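Local coordinates for ABC transporter substrate-binding protein (Rhizobium radiobacter, PDB 6TFX) that binds the opine mannopinic acid as the solute-binding protein of an ABC transporter, probably delivering it for import into the bacterial cell, at residues A[294-308]-A[438-450]. Residues are numbered along the deposited sequence; the frame is centred on the assembly and turned at random. Where two conformers were deposited one is given.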
# COMPACT_ATOMS: atom_id res chain seq x y z
N SER A 294 -14.57 11.29 2.04
CA SER A 294 -14.73 10.68 0.72
C SER A 294 -14.19 9.26 0.75
O SER A 294 -13.78 8.77 1.82
CB SER A 294 -14.08 11.51 -0.39
OG SER A 294 -14.53 11.03 -1.66
N VAL A 295 -14.17 8.61 -0.42
CA VAL A 295 -13.80 7.21 -0.54
C VAL A 295 -12.40 6.98 -1.11
O VAL A 295 -12.05 5.85 -1.46
CB VAL A 295 -14.88 6.45 -1.35
CG1 VAL A 295 -16.19 6.37 -0.56
CG2 VAL A 295 -15.10 7.10 -2.73
N ILE A 296 -11.59 8.04 -1.17
CA ILE A 296 -10.18 7.99 -1.54
C ILE A 296 -9.41 8.81 -0.51
O ILE A 296 -9.99 9.70 0.12
CB ILE A 296 -9.92 8.45 -3.00
CG1 ILE A 296 -10.01 9.99 -3.15
CG2 ILE A 296 -10.82 7.70 -4.00
CD1 ILE A 296 -9.67 10.45 -4.57
N PRO A 297 -8.10 8.54 -0.31
CA PRO A 297 -7.34 9.29 0.71
C PRO A 297 -7.31 10.79 0.43
O PRO A 297 -7.34 11.21 -0.73
CB PRO A 297 -5.95 8.67 0.65
CG PRO A 297 -6.19 7.24 0.14
CD PRO A 297 -7.27 7.47 -0.93
N SER A 298 -7.24 11.61 1.50
CA SER A 298 -7.33 13.07 1.34
C SER A 298 -6.21 13.64 0.50
O SER A 298 -6.39 14.68 -0.15
CB SER A 298 -7.41 13.77 2.70
OG SER A 298 -6.19 13.57 3.39
N ASN A 299 -5.04 12.96 0.51
CA ASN A 299 -3.88 13.40 -0.25
C ASN A 299 -4.00 12.71 -1.62
O ASN A 299 -3.37 11.66 -1.86
CB ASN A 299 -2.61 12.99 0.52
CG ASN A 299 -1.36 12.71 -0.29
OD1 ASN A 299 -0.84 11.57 -0.29
ND2 ASN A 299 -0.88 13.72 -0.99
N ASN A 300 -4.93 13.19 -2.41
CA ASN A 300 -5.11 12.80 -3.79
C ASN A 300 -5.46 14.01 -4.60
O ASN A 300 -6.42 14.71 -4.27
CB ASN A 300 -6.24 11.79 -3.98
CG ASN A 300 -5.76 10.38 -3.96
OD1 ASN A 300 -5.36 9.84 -4.98
ND2 ASN A 300 -5.82 9.76 -2.81
N LEU A 301 -4.80 14.15 -5.76
CA LEU A 301 -5.26 15.14 -6.73
C LEU A 301 -6.65 14.61 -7.15
O LEU A 301 -6.77 13.41 -7.48
CB LEU A 301 -4.33 15.15 -7.97
CG LEU A 301 -4.84 15.89 -9.20
CD1 LEU A 301 -4.98 17.35 -8.91
CD2 LEU A 301 -3.90 15.70 -10.40
N GLY A 302 -7.67 15.46 -7.08
CA GLY A 302 -9.04 15.08 -7.40
C GLY A 302 -9.90 14.71 -6.19
O GLY A 302 -11.10 14.43 -6.33
N PHE A 303 -9.31 14.72 -4.98
CA PHE A 303 -10.05 14.42 -3.75
C PHE A 303 -11.26 15.34 -3.62
O PHE A 303 -11.14 16.55 -3.87
CB PHE A 303 -9.12 14.60 -2.54
CG PHE A 303 -9.81 14.38 -1.22
CD1 PHE A 303 -10.23 13.10 -0.84
CD2 PHE A 303 -10.07 15.44 -0.37
CE1 PHE A 303 -10.88 12.89 0.38
CE2 PHE A 303 -10.73 15.23 0.86
CZ PHE A 303 -11.12 13.95 1.21
N ASP A 304 -12.42 14.78 -3.21
CA ASP A 304 -13.66 15.55 -3.03
C ASP A 304 -13.89 15.75 -1.52
O ASP A 304 -14.35 14.81 -0.85
CB ASP A 304 -14.85 14.80 -3.65
CG ASP A 304 -16.13 15.61 -3.70
OD1 ASP A 304 -16.14 16.78 -3.17
OD2 ASP A 304 -17.12 15.11 -4.27
N PRO A 305 -13.66 16.95 -0.98
CA PRO A 305 -13.93 17.15 0.46
C PRO A 305 -15.42 17.16 0.79
O PRO A 305 -15.78 17.18 1.97
CB PRO A 305 -13.31 18.53 0.77
CG PRO A 305 -12.64 19.01 -0.49
CD PRO A 305 -13.16 18.18 -1.63
N ASP A 306 -16.28 17.17 -0.24
CA ASP A 306 -17.74 17.25 -0.08
C ASP A 306 -18.45 16.14 -0.85
O ASP A 306 -19.47 16.38 -1.50
CB ASP A 306 -18.22 18.68 -0.46
CG ASP A 306 -19.71 18.89 -0.37
OD1 ASP A 306 -20.30 18.58 0.70
OD2 ASP A 306 -20.32 19.33 -1.39
N ALA A 307 -17.95 14.88 -0.73
CA ALA A 307 -18.50 13.73 -1.45
C ALA A 307 -19.88 13.29 -0.98
O ALA A 307 -20.53 12.54 -1.70
CB ALA A 307 -17.54 12.55 -1.42
N GLY A 308 -20.33 13.77 0.18
CA GLY A 308 -21.67 13.43 0.69
C GLY A 308 -21.72 12.27 1.66
O GLY A 308 -22.72 11.57 1.73
N ILE A 438 -10.67 17.07 -12.64
CA ILE A 438 -10.98 17.15 -11.20
C ILE A 438 -12.46 16.89 -10.95
O ILE A 438 -12.82 16.10 -10.07
CB ILE A 438 -10.53 18.54 -10.63
CG1 ILE A 438 -8.99 18.70 -10.60
CG2 ILE A 438 -11.16 18.85 -9.26
CD1 ILE A 438 -8.21 17.72 -9.72
N GLU A 439 -13.33 17.55 -11.74
CA GLU A 439 -14.79 17.43 -11.58
C GLU A 439 -15.30 16.02 -11.87
O GLU A 439 -16.20 15.54 -11.17
CB GLU A 439 -15.55 18.47 -12.37
CG GLU A 439 -15.36 19.86 -11.77
CD GLU A 439 -15.70 20.00 -10.29
OE1 GLU A 439 -14.84 20.48 -9.53
OE2 GLU A 439 -16.83 19.63 -9.90
N LEU A 440 -14.69 15.35 -12.85
CA LEU A 440 -15.06 13.94 -13.16
C LEU A 440 -14.62 13.02 -12.03
O LEU A 440 -15.40 12.14 -11.63
CB LEU A 440 -14.45 13.48 -14.50
CG LEU A 440 -15.08 14.12 -15.73
CD1 LEU A 440 -14.17 14.05 -16.94
CD2 LEU A 440 -16.47 13.52 -16.02
N TRP A 441 -13.42 13.27 -11.45
CA TRP A 441 -13.00 12.46 -10.29
C TRP A 441 -13.95 12.70 -9.12
O TRP A 441 -14.29 11.74 -8.41
CB TRP A 441 -11.58 12.81 -9.89
CG TRP A 441 -10.55 12.12 -10.74
CD1 TRP A 441 -10.64 10.87 -11.29
CD2 TRP A 441 -9.26 12.63 -11.11
NE1 TRP A 441 -9.49 10.59 -12.01
CE2 TRP A 441 -8.61 11.64 -11.88
CE3 TRP A 441 -8.57 13.83 -10.84
CZ2 TRP A 441 -7.33 11.82 -12.42
CZ3 TRP A 441 -7.30 14.01 -11.37
CH2 TRP A 441 -6.69 13.01 -12.14
N LYS A 442 -14.37 13.96 -8.89
CA LYS A 442 -15.30 14.25 -7.78
C LYS A 442 -16.67 13.61 -8.02
O LYS A 442 -17.26 13.04 -7.11
CB LYS A 442 -15.43 15.78 -7.57
CG LYS A 442 -14.13 16.40 -7.07
CD LYS A 442 -14.43 17.85 -6.68
CE LYS A 442 -13.23 18.52 -6.06
NZ LYS A 442 -13.53 19.95 -5.74
N GLU A 443 -17.17 13.67 -9.28
CA GLU A 443 -18.45 13.05 -9.62
C GLU A 443 -18.39 11.54 -9.32
O GLU A 443 -19.36 10.98 -8.76
CB GLU A 443 -18.79 13.31 -11.09
CG GLU A 443 -20.13 12.75 -11.54
CD GLU A 443 -20.47 12.93 -13.01
OE1 GLU A 443 -19.68 13.59 -13.74
OE2 GLU A 443 -21.51 12.39 -13.45
N ALA A 444 -17.26 10.88 -9.63
CA ALA A 444 -17.11 9.44 -9.33
C ALA A 444 -17.22 9.22 -7.81
O ALA A 444 -17.95 8.33 -7.37
CB ALA A 444 -15.76 8.95 -9.84
N GLN A 445 -16.54 10.04 -7.00
CA GLN A 445 -16.61 9.85 -5.54
C GLN A 445 -18.03 10.02 -5.01
O GLN A 445 -18.48 9.22 -4.20
CB GLN A 445 -15.65 10.82 -4.84
CG GLN A 445 -14.18 10.43 -5.09
CD GLN A 445 -13.25 11.58 -4.81
OE1 GLN A 445 -12.98 11.91 -3.66
NE2 GLN A 445 -12.75 12.21 -5.88
N LYS A 446 -18.76 11.06 -5.50
CA LYS A 446 -20.14 11.32 -5.07
C LYS A 446 -21.03 10.12 -5.40
O LYS A 446 -21.90 9.74 -4.59
CB LYS A 446 -20.69 12.58 -5.74
CG LYS A 446 -20.07 13.85 -5.17
CD LYS A 446 -20.82 15.07 -5.69
CE LYS A 446 -20.42 16.33 -4.95
NZ LYS A 446 -19.05 16.74 -5.32
N LEU A 447 -20.83 9.51 -6.58
CA LEU A 447 -21.64 8.35 -6.96
C LEU A 447 -21.34 7.16 -6.09
O LEU A 447 -22.25 6.40 -5.74
CB LEU A 447 -21.36 7.97 -8.42
CG LEU A 447 -21.89 8.95 -9.48
CD1 LEU A 447 -21.22 8.72 -10.82
CD2 LEU A 447 -23.41 8.85 -9.61
N ILE A 448 -20.05 6.94 -5.78
CA ILE A 448 -19.69 5.75 -4.97
C ILE A 448 -20.21 5.93 -3.52
O ILE A 448 -20.73 4.99 -2.92
CB ILE A 448 -18.16 5.54 -5.00
CG1 ILE A 448 -17.68 5.27 -6.46
CG2 ILE A 448 -17.73 4.42 -4.02
CD1 ILE A 448 -16.20 5.56 -6.70
N VAL A 449 -20.06 7.15 -2.98
CA VAL A 449 -20.54 7.45 -1.63
C VAL A 449 -22.07 7.29 -1.56
O VAL A 449 -22.58 6.65 -0.62
CB VAL A 449 -20.12 8.88 -1.22
CG1 VAL A 449 -20.88 9.34 0.03
CG2 VAL A 449 -18.62 8.95 -0.97
N SER A 450 -22.80 7.92 -2.51
CA SER A 450 -24.28 7.91 -2.46
C SER A 450 -24.88 6.55 -2.68
O SER A 450 -25.95 6.26 -2.13
CB SER A 450 -24.85 8.94 -3.43
OG SER A 450 -24.60 8.56 -4.77
O HOH W 1 -15.86 19.40 -3.62
O HOH W 2 -22.81 11.63 -2.58
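OE1 of the Gln-445 amide reaches CD1 of the Phe-303 ring obliquely, the two planes 39° apart. One ring face carries Ser-298 CA, 3.5 Å above its centre, while Ile-296 CG1 sits in plane at the edge; the Ile-296 side chain crosses that of Gln-445 at about a right angle, with CG1 and CD1 touching OE1. The indole of Trp-441 takes Gly-302 CA obliquely at CE3 (3.7 Å) and Leu-301 CG at CZ3, and packs beyond the contact on helix 392-400. How one buried amide can knit a loop to a helix is plain here. Gln-445 OE1 accepts from Ser-294 OG (2.7 Å), in the carbonyl plane on a lone pair, and from Asp-304 N (3.0 Å), tilted 28° off that plane. Gln-445 NE2 donates to Gly-302 O (2.8 Å), which lies in the amide plane, and back to Trp-441 O, so the flip is settled. Further along, bending at chi4 (71°) swings Lys-446 NZ onto the syn side of Asp-304 OD2 (2.7 Å), while OD1 closes an Asx turn with Asp-306 N. Val-295 CG1 and Ala-307 CB meet Val-449 CG2, and Val-295 CG2 meets Ile-448, which neighbours the magnesium-binding Cys-418 and Cys-453. Three hydrogen bonds from the Gln-445 amide and one salt bridge thus hold the loop along helix 434-450, and a fourth ties the amide back to its own helix: its oxygen accepts two, its nitrogen donates two.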